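Local coordinates for putative acyl-[acyl-carrier-protein]--UDP-N-acetylglucosamine O-acyltransferase (Bacteroides fragilis, PDB 4R36), which probably catalyses transfer of an acyl chain from acyl carrier protein to a hydroxyl of UDP-N-acetylglucosamine, working as a trimer of left-handed beta-helices, at residues Ala80-Ile85 / Ser96-Gly101; Ala140-Gly145 / Thr152-Glu157; Val182-Gly187 / Lys192-Tyr197. All blocks are in the same frame, centred on the assembly; numbering follows the deposited sequence.

Overall arrangement
Contact 1, contact 2 and contact 3 follow one another in sequence along the coils of a left-handed beta-helix. Centres are about 12 Å apart for the first and second, 13 Å for the second and third and 25 Å for the first and third, so they lie almost in a line, and chain order becomes position along an axis. Contacts 1 and 2 both join the parallel sheet holding strands 81-82 and 153-154 to the one holding 97-100 and 141-142. Contact 3 instead packs strand 183-184 of the third sheet against the loop leading out of the coils. Coil interior and C-terminal junction are both built from apolar packing without hydrogen bonds across the segments.

Contact 1: residues Ala80-Ile85 / Ser96-Gly101; sequences AVIGAI and STAEIG
Ile82 and Gly83 meet Ala98 at a corner of the left-handed beta-helix, where strand 81-82 on one face of the prism gives way to strand 97-100 on the next. The ten intervening residues form a loop without helix or strand, carrying Leu89 and Lys90, which bind UDP-N-acetylglucosamine. From CB, which points toward the facing segment, the Ile82 side chain divides. The CG2 branch stands anti to the backbone N and reaches Ala98, its CG2 lying 4.2 Å from Ala98 CB. The CG1 branch lies beside that N (chi1 -59°) and runs on extended to CD1, which comes only loosely near Ile100, at 4.6 Å from Ile100 CD1. Ile64 and Ser68 of the preceding coil also touch Ile82. Tighter packing falls on the backbone: Ala98 CB sits 3.7 Å from Gly83 CA. At the backbone angles of Gly83 (phi 96°, psi 8°) a side chain would press on Ile82 O, so the position suits glycine. On strand 97-100, the CB atoms of Thr97 and Glu99 point away from segment 80-85, and Thr97 OG1 donates a 2.7 Å hydrogen bond to the anti lone pair of Glu99 OE2, the oxygen that also forms a salt bridge with Arg121 NE.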
ATOM      1  N   ALA A  80      -1.334 -13.488  -5.591  1.00 17.76           N
ATOM      2  CA  ALA A  80      -0.038 -13.628  -4.945  1.00 16.72           C
ATOM      3  C   ALA A  80       1.053 -14.015  -5.939  1.00 16.89           C
ATOM      4  O   ALA A  80       0.796 -14.704  -6.948  1.00 17.72           O
ATOM      5  CB  ALA A  80      -0.114 -14.642  -3.843  1.00 16.58           C
ATOM      6  N   VAL A  81       2.251 -13.496  -5.711  1.00 17.05           N
ATOM      7  CA  VAL A  81       3.347 -13.783  -6.565  1.00 17.79           C
ATOM      8  C   VAL A  81       4.502 -14.251  -5.679  1.00 17.62           C
ATOM      9  O   VAL A  81       5.147 -13.416  -4.992  1.00 14.99           O
ATOM     10  CB  VAL A  81       3.752 -12.557  -7.408  1.00 17.29           C
ATOM     11  CG1 VAL A  81       4.877 -12.926  -8.373  1.00 19.74           C
ATOM     12  CG2 VAL A  81       2.541 -11.965  -8.170  1.00 18.38           C
ATOM     13  N   ILE A  82       4.842 -15.520  -5.785  1.00 17.96           N
ATOM     14  CA  ILE A  82       5.960 -16.094  -5.054  1.00 17.23           C
ATOM     15  C   ILE A  82       7.110 -16.419  -5.987  1.00 18.81           C
ATOM     16  O   ILE A  82       6.915 -17.028  -7.051  1.00 17.55           O
ATOM     17  CB  ILE A  82       5.486 -17.341  -4.287  1.00 19.85           C
ATOM     18  CG1 ILE A  82       4.343 -16.968  -3.308  1.00 21.03           C
ATOM     19  CG2 ILE A  82       6.627 -17.976  -3.506  1.00 18.13           C
ATOM     20  CD1 ILE A  82       3.755 -18.140  -2.575  1.00 21.48           C
ATOM     21  N   GLY A  83       8.312 -15.932  -5.630  1.00 17.34           N
ATOM     22  CA  GLY A  83       9.536 -16.276  -6.280  1.00 16.34           C
ATOM     23  C   GLY A  83      10.063 -15.364  -7.342  1.00 17.50           C
ATOM     24  O   GLY A  83      11.085 -15.676  -7.959  1.00 16.46           O
ATOM     25  N   ALA A  84       9.458 -14.194  -7.529  1.00 17.30           N
ATOM     26  CA  ALA A  84      10.034 -13.257  -8.471  1.00 18.49           C
ATOM     27  C   ALA A  84      11.429 -12.814  -8.045  1.00 17.47           C
ATOM     28  O   ALA A  84      11.773 -12.837  -6.828  1.00 17.38           O
ATOM     29  CB  ALA A  84       9.141 -12.059  -8.662  1.00 17.91           C
ATOM     30  N   ILE A  85      12.239 -12.450  -9.039  1.00 18.01           N
ATOM     31  CA  ILE A  85      13.581 -12.012  -8.783  1.00 18.02           C
ATOM     32  C   ILE A  85      13.600 -10.794  -7.824  1.00 17.74           C
ATOM     33  O   ILE A  85      12.633 -10.017  -7.791  1.00 18.56           O
ATOM     34  CB  ILE A  85      14.388 -11.694 -10.033  1.00 20.84           C
ATOM     35  CG1 ILE A  85      13.745 -10.553 -10.840  1.00 22.74           C
ATOM     36  CG2 ILE A  85      14.543 -12.980 -10.864  1.00 22.94           C
ATOM     37  CD1 ILE A  85      14.604 -10.084 -11.958  1.00 27.53           C
ATOM     38  N   SER A  96      18.683 -18.631  -6.518  1.00 20.26           N
ATOM     39  CA  SER A  96      18.183 -18.367  -5.183  1.00 20.60           C
ATOM     40  C   SER A  96      16.789 -18.966  -5.088  1.00 20.66           C
ATOM     41  O   SER A  96      16.237 -19.426  -6.076  1.00 19.65           O
ATOM     42  CB  SER A  96      18.198 -16.818  -4.914  1.00 19.35           C
ATOM     43  OG  SER A  96      17.227 -16.208  -5.738  1.00 18.89           O
ATOM     44  N   THR A  97      16.216 -18.977  -3.871  1.00 19.44           N
ATOM     45  CA  THR A  97      14.892 -19.432  -3.653  1.00 18.62           C
ATOM     46  C   THR A  97      13.998 -18.415  -2.915  1.00 18.32           C
ATOM     47  O   THR A  97      14.515 -17.476  -2.273  1.00 17.08           O
ATOM     48  CB  THR A  97      14.889 -20.703  -2.794  1.00 18.72           C
ATOM     49  OG1 THR A  97      15.645 -20.461  -1.633  1.00 17.09           O
ATOM     50  CG2 THR A  97      15.535 -21.854  -3.567  1.00 20.71           C
ATOM     51  N   ALA A  98      12.715 -18.698  -2.956  1.00 18.19           N
ATOM     52  CA  ALA A  98      11.664 -18.045  -2.122  1.00 17.45           C
ATOM     53  C   ALA A  98      10.914 -19.180  -1.537  1.00 18.77           C
ATOM     54  O   ALA A  98      10.429 -20.067  -2.283  1.00 18.81           O
ATOM     55  CB  ALA A  98      10.756 -17.169  -2.957  1.00 17.09           C
ATOM     56  N   GLU A  99      10.805 -19.209  -0.210  1.00 16.39           N
ATOM     57  CA  GLU A  99      10.306 -20.370   0.472  1.00 18.53           C
ATOM     58  C   GLU A  99       9.271 -20.037   1.496  1.00 18.92           C
ATOM     59  O   GLU A  99       9.423 -19.081   2.247  1.00 19.56           O
ATOM     60  CB  GLU A  99      11.446 -21.097   1.224  1.00 19.73           C
ATOM     61  CG  GLU A  99      12.697 -21.275   0.374  1.00 20.06           C
ATOM     62  CD  GLU A  99      13.827 -22.110   1.008  1.00 21.31           C
ATOM     63  OE1 GLU A  99      13.685 -22.704   2.085  1.00 21.76           O
ATOM     64  OE2 GLU A  99      14.924 -22.124   0.435  1.00 19.68           O
ATOM     65  N   ILE A 100       8.231 -20.841   1.550  1.00 15.73           N
ATOM     66  CA  ILE A 100       7.309 -20.817   2.688  1.00 17.97           C
ATOM     67  C   ILE A 100       7.190 -22.217   3.231  1.00 19.38           C
ATOM     68  O   ILE A 100       7.354 -23.193   2.490  1.00 20.71           O
ATOM     69  CB  ILE A 100       5.901 -20.224   2.337  1.00 19.97           C
ATOM     70  CG1 ILE A 100       5.006 -21.236   1.635  1.00 20.58           C
ATOM     71  CG2 ILE A 100       6.041 -18.944   1.532  1.00 18.54           C
ATOM     72  CD1 ILE A 100       3.654 -20.711   1.275  1.00 21.87           C
ATOM     73  N   GLY A 101       6.900 -22.298   4.531  1.00 18.82           N
ATOM     74  CA  GLY A 101       6.747 -23.573   5.274  1.00 18.10           C
ATOM     75  C   GLY A 101       5.357 -24.149   5.166  1.00 19.47           C
ATOM     76  O   GLY A 101       4.852 -24.357   4.057  1.00 19.37           O
TER

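Contact 2: residues Ala140-Gly145 / Thr152-Glu157; sequences ALIGNG and TKMAGE
Ile142 and Met154 touch in the interior of the left-handed beta-helix, each reaching inward from a different face of the prism. The tip methyl of Ile142 does the work: its CD1 lies 3.8 Å from Met154 SD and 4.0 Å from Met154 CE, and the two side chains cross at about a right angle. Met154 presents both atoms to one methyl because the bend at its last torsion (chi3 -75°) turns CE aside from the extended line of the chain, so that sulfur and methyl both face Ile142 CD1. At the corner the two chains approach more loosely: Ala140 CB stands 4.1 Å from Ala155 O, and Ala140 N is 3.9 Å from Glu157 N, too far and wrongly matched for a bond.

Around this pair, Val136 and Ile160 touch both side chains, while Val134 and Met172 pack on Met154, so neighbouring coils hold the thioether in place. The peptide groups of Leu141 and Ile142 bond to adjacent coils, with Ile158 and Ile160 for Leu141, and with Ile123 and Gly125 for Ile142. Farther out lie the substrate residues: the side chain of Ala155 is about 4 Å from that of Gln174, and the side chain of Glu157 about 4 Å from that of His138, both of which bind UDP-N-acetylglucosamine. Lys153, buried where two subunits meet, forms a salt bridge with Glu132 of a neighbouring subunit. With no hydrogen bond between the two segments, their cohesion is dispersive, a polarisable sulfur against a methyl, and directional bonding is left to the coils stacked along the axis.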
ATOM      1  N   ALA A 140      14.851 -11.992   3.235  1.00 15.98           N
ATOM      2  CA  ALA A 140      14.146 -11.802   4.464  1.00 15.06           C
ATOM      3  C   ALA A 140      13.829 -13.136   5.111  1.00 15.39           C
ATOM      4  O   ALA A 140      13.818 -14.196   4.459  1.00 15.13           O
ATOM      5  CB  ALA A 140      12.856 -11.061   4.202  1.00 15.16           C
ATOM      6  N   LEU A 141      13.671 -13.102   6.417  1.00 14.66           N
ATOM      7  CA  LEU A 141      13.364 -14.253   7.228  1.00 14.92           C
ATOM      8  C   LEU A 141      12.157 -13.927   8.134  1.00 16.87           C
ATOM      9  O   LEU A 141      12.269 -13.027   8.963  1.00 17.12           O
ATOM     10  CB  LEU A 141      14.543 -14.642   8.130  1.00 15.22           C
ATOM     11  CG  LEU A 141      14.212 -15.804   9.100  1.00 15.12           C
ATOM     12  CD1 LEU A 141      13.920 -17.108   8.402  1.00 17.15           C
ATOM     13  CD2 LEU A 141      15.357 -15.982  10.129  1.00 16.55           C
ATOM     14  N   ILE A 142      11.067 -14.673   7.969  1.00 15.69           N
ATOM     15  CA  ILE A 142       9.925 -14.652   8.866  1.00 16.53           C
ATOM     16  C   ILE A 142       9.866 -15.981   9.566  1.00 16.36           C
ATOM     17  O   ILE A 142      10.000 -17.032   8.913  1.00 16.51           O
ATOM     18  CB  ILE A 142       8.613 -14.362   8.121  1.00 15.55           C
ATOM     19  CG1 ILE A 142       8.729 -12.990   7.442  1.00 19.93           C
ATOM     20  CG2 ILE A 142       7.427 -14.404   9.033  1.00 16.16           C
ATOM     21  CD1 ILE A 142       7.459 -12.569   6.692  1.00 19.91           C
ATOM     22  N   GLY A 143       9.663 -15.950  10.884  1.00 15.83           N
ATOM     23  CA  GLY A 143       9.501 -17.197  11.674  1.00 17.41           C
ATOM     24  C   GLY A 143       8.109 -17.819  11.574  1.00 17.33           C
ATOM     25  O   GLY A 143       7.570 -17.998  10.442  1.00 16.28           O
ATOM     26  N   ASN A 144       7.552 -18.152  12.740  1.00 17.20           N
ATOM     27  CA  ASN A 144       6.327 -18.931  12.860  1.00 16.67           C
ATOM     28  C   ASN A 144       5.334 -18.205  13.656  1.00 16.29           C
ATOM     29  O   ASN A 144       5.673 -17.434  14.591  1.00 17.04           O
ATOM     30  CB  ASN A 144       6.592 -20.272  13.561  1.00 17.82           C
ATOM     31  CG  ASN A 144       7.756 -20.992  12.963  1.00 19.51           C
ATOM     32  OD1 ASN A 144       7.800 -21.296  11.748  1.00 18.42           O
ATOM     33  ND2 ASN A 144       8.722 -21.307  13.802  1.00 22.25           N
ATOM     34  N   GLY A 145       4.076 -18.421  13.326  1.00 17.06           N
ATOM     35  CA  GLY A 145       3.015 -17.883  14.171  1.00 17.82           C
ATOM     36  C   GLY A 145       2.800 -16.359  14.106  1.00 17.55           C
ATOM     37  O   GLY A 145       2.168 -15.801  14.991  1.00 16.71           O
ATOM     38  N   THR A 152       2.006  -4.333   4.530  1.00 13.19           N
ATOM     39  CA  THR A 152       3.276  -4.098   5.215  1.00 14.00           C
ATOM     40  C   THR A 152       4.434  -4.508   4.334  1.00 14.67           C
ATOM     41  O   THR A 152       4.332  -5.500   3.603  1.00 13.85           O
ATOM     42  CB  THR A 152       3.247  -4.747   6.586  1.00 15.05           C
ATOM     43  OG1 THR A 152       2.498  -3.874   7.428  1.00 13.63           O
ATOM     44  CG2 THR A 152       4.623  -4.987   7.155  1.00 15.00           C
ATOM     45  N   LYS A 153       5.507  -3.725   4.377  1.00 14.29           N
ATOM     46  CA  LYS A 153       6.696  -3.919   3.524  1.00 15.28           C
ATOM     47  C   LYS A 153       7.915  -4.294   4.371  1.00 17.60           C
ATOM     48  O   LYS A 153       8.360  -3.535   5.322  1.00 17.68           O
ATOM     49  CB  LYS A 153       6.987  -2.677   2.674  1.00 16.37           C
ATOM     50  CG  LYS A 153       5.730  -1.999   2.079  1.00 16.65           C
ATOM     51  CD  LYS A 153       5.135  -2.972   1.065  1.00 16.69           C
ATOM     52  CE  LYS A 153       3.981  -2.313   0.284  1.00 16.50           C
ATOM     53  NZ  LYS A 153       3.194  -3.296  -0.462  1.00 15.70           N
ATOM     54  N   MET A 154       8.390  -5.510   4.150  1.00 16.07           N
ATOM     55  CA  MET A 154       9.602  -5.998   4.805  1.00 17.14           C
ATOM     56  C   MET A 154      10.756  -5.980   3.836  1.00 18.16           C
ATOM     57  O   MET A 154      10.730  -6.680   2.809  1.00 16.99           O
ATOM     58  CB  MET A 154       9.338  -7.376   5.359  1.00 18.80           C
ATOM     59  CG  MET A 154       8.457  -7.259   6.653  1.00 22.63           C
ATOM     60  SD  MET A 154       7.710  -8.802   7.002  1.00 26.58           S
ATOM     61  CE  MET A 154       6.403  -8.833   5.736  1.00 24.64           C
ATOM     62  N   ALA A 155      11.723  -5.108   4.110  1.00 16.98           N
ATOM     63  CA  ALA A 155      12.819  -4.841   3.208  1.00 16.61           C
ATOM     64  C   ALA A 155      13.867  -5.994   3.280  1.00 16.05           C
ATOM     65  O   ALA A 155      13.683  -7.029   3.942  1.00 16.11           O
ATOM     66  CB  ALA A 155      13.441  -3.476   3.522  1.00 18.76           C
ATOM     67  N   GLY A 156      14.941  -5.826   2.514  1.00 16.56           N
ATOM     68  CA  GLY A 156      15.939  -6.858   2.359  1.00 18.58           C
ATOM     69  C   GLY A 156      16.539  -7.330   3.670  1.00 17.11           C
ATOM     70  O   GLY A 156      16.836  -6.496   4.535  1.00 17.45           O
ATOM     71  N   GLU A 157      16.683  -8.640   3.800  1.00 16.65           N
ATOM     72  CA  GLU A 157      17.447  -9.249   4.875  1.00 18.08           C
ATOM     73  C   GLU A 157      16.946  -8.898   6.281  1.00 18.84           C
ATOM     74  O   GLU A 157      17.714  -8.907   7.238  1.00 17.53           O
ATOM     75  CB  GLU A 157      18.970  -8.887   4.758  1.00 20.43           C
ATOM     76  CG  GLU A 157      19.617  -9.370   3.468  1.00 23.29           C
ATOM     77  CD  GLU A 157      21.057  -8.964   3.232  1.00 28.18           C
ATOM     78  OE1 GLU A 157      21.941  -9.555   3.891  1.00 25.89           O
ATOM     79  OE2 GLU A 157      21.290  -8.096   2.338  1.00 28.68           O
TER

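Contact 3: residues Val182-Gly187 / Lys192-Tyr197; sequences VMIQGG and KDIPPY
Val182 packs against Ile194 and the proline-rich chain that follows it, where the last coils of the left-handed beta-helix lead into the C-terminal helices. Both methyls of Val182 are used. With CG1 roughly anti to the backbone N (chi1 155°), CG2 is turned toward the facing loop, where it stands only 3.2 Å from Pro195 O, a tight approach, and 4.0 Å from Tyr197 N. Ile194 approaches the valine at about a right angle and sets its own CG2 astride the fork, 3.8 Å from Val182 CG1 and 3.9 Å from Val182 CG2.

The other branch of Ile194 reaches toward Ile184, two residues after Val182. These two isoleucines cross obliquely and meet methyl to methyl, Ile184 CD1 to Ile194 CD1 at 3.5 Å, again close. Tyr197 adds backbone to the contact; its CB points away from segment 182-187, and the side chain packs on Ile228 of helix 222-237 and Ile262 of helix 257-267. That side chain lies about 6 Å from the side chain of Asn211, which binds UDP-N-acetylglucosamine. Pro196 O bonds to Tyr232 OH, tying the loop to helix 222-237. Pro195 O differs, for it is buried with no hydrogen-bonding partner in the model. The contact therefore rests on close methyl packing, and the methyl group of Val182 probably offers this oxygen little compensation for lost hydrogen bonding.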
ATOM      1  N   VAL A 182       5.754  -8.993  19.792  1.00 19.49           N
ATOM      2  CA  VAL A 182       5.677  -7.553  19.630  1.00 21.88           C
ATOM      3  C   VAL A 182       4.358  -7.266  18.971  1.00 23.42           C
ATOM      4  O   VAL A 182       3.826  -8.120  18.210  1.00 26.23           O
ATOM      5  CB  VAL A 182       6.827  -7.160  18.725  1.00 23.47           C
ATOM      6  CG1 VAL A 182       6.621  -5.891  17.966  1.00 26.05           C
ATOM      7  CG2 VAL A 182       8.183  -7.152  19.451  1.00 20.63           C
ATOM      8  N   MET A 183       3.800  -6.106  19.253  1.00 20.45           N
ATOM      9  CA  MET A 183       2.759  -5.576  18.437  1.00 20.16           C
ATOM     10  C   MET A 183       3.234  -4.252  17.886  1.00 19.49           C
ATOM     11  O   MET A 183       3.556  -3.310  18.639  1.00 16.46           O
ATOM     12  CB  MET A 183       1.522  -5.411  19.225  1.00 21.39           C
ATOM     13  CG  MET A 183       0.375  -5.236  18.270  1.00 30.90           C
ATOM     14  SD  MET A 183       0.062  -3.499  18.314  1.00 40.89           S
ATOM     15  CE  MET A 183      -1.092  -3.594  16.911  1.00 40.82           C
ATOM     16  N   ILE A 184       3.234  -4.145  16.558  1.00 17.35           N
ATOM     17  CA  ILE A 184       3.649  -2.890  15.914  1.00 16.55           C
ATOM     18  C   ILE A 184       2.381  -2.249  15.364  1.00 17.79           C
ATOM     19  O   ILE A 184       1.640  -2.864  14.555  1.00 15.21           O
ATOM     20  CB  ILE A 184       4.639  -3.134  14.779  1.00 16.93           C
ATOM     21  CG1 ILE A 184       5.813  -3.967  15.302  1.00 17.32           C
ATOM     22  CG2 ILE A 184       5.082  -1.807  14.212  1.00 16.74           C
ATOM     23  CD1 ILE A 184       6.890  -4.256  14.239  1.00 19.99           C
ATOM     24  N   GLN A 185       2.186  -0.993  15.705  1.00 14.47           N
ATOM     25  CA  GLN A 185       0.965  -0.312  15.337  1.00 17.41           C
ATOM     26  C   GLN A 185       0.974   0.145  13.876  1.00 15.49           C
ATOM     27  O   GLN A 185       2.005   0.320  13.267  1.00 14.98           O
ATOM     28  CB  GLN A 185       0.750   0.882  16.276  1.00 19.75           C
ATOM     29  CG  GLN A 185       0.412   0.313  17.696  1.00 23.14           C
ATOM     30  CD  GLN A 185       0.023   1.405  18.714  1.00 26.88           C
ATOM     31  OE1 GLN A 185       0.322   2.579  18.534  1.00 26.87           O
ATOM     32  NE2 GLN A 185      -0.661   0.994  19.771  1.00 28.57           N
ATOM     33  N   GLY A 186      -0.234   0.303  13.340  1.00 14.26           N
ATOM     34  CA  GLY A 186      -0.415   0.534  11.900  1.00 15.05           C
ATOM     35  C   GLY A 186       0.170   1.808  11.407  1.00 14.65           C
ATOM     36  O   GLY A 186       0.091   2.850  12.067  1.00 17.09           O
ATOM     37  N   GLY A 187       0.848   1.735  10.282  1.00 14.82           N
ATOM     38  CA  GLY A 187       1.476   2.916   9.735  1.00 15.23           C
ATOM     39  C   GLY A 187       2.809   3.310  10.298  1.00 16.91           C
ATOM     40  O   GLY A 187       3.420   4.299   9.804  1.00 16.78           O
ATOM     41  N   LYS A 192      15.487   0.568  13.373  1.00 16.36           N
ATOM     42  CA  LYS A 192      16.209  -0.085  14.452  1.00 17.40           C
ATOM     43  C   LYS A 192      15.485  -1.342  14.809  1.00 19.62           C
ATOM     44  O   LYS A 192      14.392  -1.560  14.303  1.00 19.01           O
ATOM     45  CB  LYS A 192      16.305   0.889  15.613  1.00 18.72           C
ATOM     46  CG  LYS A 192      17.175   2.090  15.203  1.00 22.87           C
ATOM     47  CD  LYS A 192      18.145   2.536  16.254  1.00 29.06           C
ATOM     48  CE  LYS A 192      18.908   3.816  15.932  1.00 32.11           C
ATOM     49  NZ  LYS A 192      19.311   3.864  14.514  1.00 34.00           N
ATOM     50  N   ASP A 193      16.064  -2.155  15.684  1.00 16.14           N
ATOM     51  CA  ASP A 193      15.442  -3.374  16.087  1.00 17.12           C
ATOM     52  C   ASP A 193      14.319  -3.124  17.134  1.00 17.63           C
ATOM     53  O   ASP A 193      14.366  -2.172  17.973  1.00 17.64           O
ATOM     54  CB  ASP A 193      16.501  -4.329  16.638  1.00 18.36           C
ATOM     55  CG  ASP A 193      17.549  -4.733  15.606  1.00 18.78           C
ATOM     56  OD1 ASP A 193      17.290  -4.789  14.391  1.00 19.64           O
ATOM     57  OD2 ASP A 193      18.726  -4.942  16.015  1.00 20.08           O
ATOM     58  N   ILE A 194      13.323  -4.011  17.142  1.00 15.46           N
ATOM     59  CA  ILE A 194      12.233  -3.963  18.116  1.00 16.78           C
ATOM     60  C   ILE A 194      12.309  -5.140  19.061  1.00 16.73           C
ATOM     61  O   ILE A 194      12.123  -6.272  18.643  1.00 17.75           O
ATOM     62  CB  ILE A 194      10.886  -3.915  17.436  1.00 17.42           C
ATOM     63  CG1 ILE A 194      10.861  -2.714  16.460  1.00 19.08           C
ATOM     64  CG2 ILE A 194       9.764  -3.783  18.442  1.00 17.51           C
ATOM     65  CD1 ILE A 194       9.548  -2.550  15.788  1.00 19.18           C
ATOM     66  N   PRO A 195      12.560  -4.868  20.345  1.00 15.65           N
ATOM     67  CA  PRO A 195      12.827  -5.986  21.259  1.00 15.73           C
ATOM     68  C   PRO A 195      11.538  -6.720  21.630  1.00 15.87           C
ATOM     69  O   PRO A 195      10.425  -6.161  21.492  1.00 14.05           O
ATOM     70  CB  PRO A 195      13.507  -5.293  22.470  1.00 15.80           C
ATOM     71  CG  PRO A 195      12.881  -3.951  22.460  1.00 16.38           C
ATOM     72  CD  PRO A 195      12.727  -3.579  21.007  1.00 15.93           C
ATOM     73  N   PRO A 196      11.661  -7.946  22.165  1.00 15.12           N
ATOM     74  CA  PRO A 196      10.474  -8.822  22.313  1.00 16.22           C
ATOM     75  C   PRO A 196       9.448  -8.363  23.315  1.00 14.84           C
ATOM     76  O   PRO A 196       9.822  -7.636  24.253  1.00 17.52           O
ATOM     77  CB  PRO A 196      11.056 -10.150  22.709  1.00 16.63           C
ATOM     78  CG  PRO A 196      12.418  -9.863  23.151  1.00 17.48           C
ATOM     79  CD  PRO A 196      12.904  -8.660  22.409  1.00 16.47           C
ATOM     80  N   TYR A 197       8.183  -8.699  23.090  1.00 14.66           N
ATOM     81  CA  TYR A 197       7.078  -8.483  24.011  1.00 15.16           C
ATOM     82  C   TYR A 197       6.488  -7.044  24.056  1.00 14.85           C
ATOM     83  O   TYR A 197       5.583  -6.803  24.819  1.00 18.31           O
ATOM     84  CB  TYR A 197       7.458  -8.910  25.457  1.00 16.80           C
ATOM     85  CG  TYR A 197       8.039 -10.269  25.545  1.00 16.20           C
ATOM     86  CD1 TYR A 197       7.264 -11.378  25.269  1.00 17.54           C
ATOM     87  CD2 TYR A 197       9.335 -10.455  25.992  1.00 16.03           C
ATOM     88  CE1 TYR A 197       7.799 -12.657  25.331  1.00 18.63           C
ATOM     89  CE2 TYR A 197       9.898 -11.730  26.025  1.00 16.91           C
ATOM     90  CZ  TYR A 197       9.099 -12.820  25.753  1.00 19.42           C
ATOM     91  OH  TYR A 197       9.644 -14.046  25.732  1.00 19.05           O
TER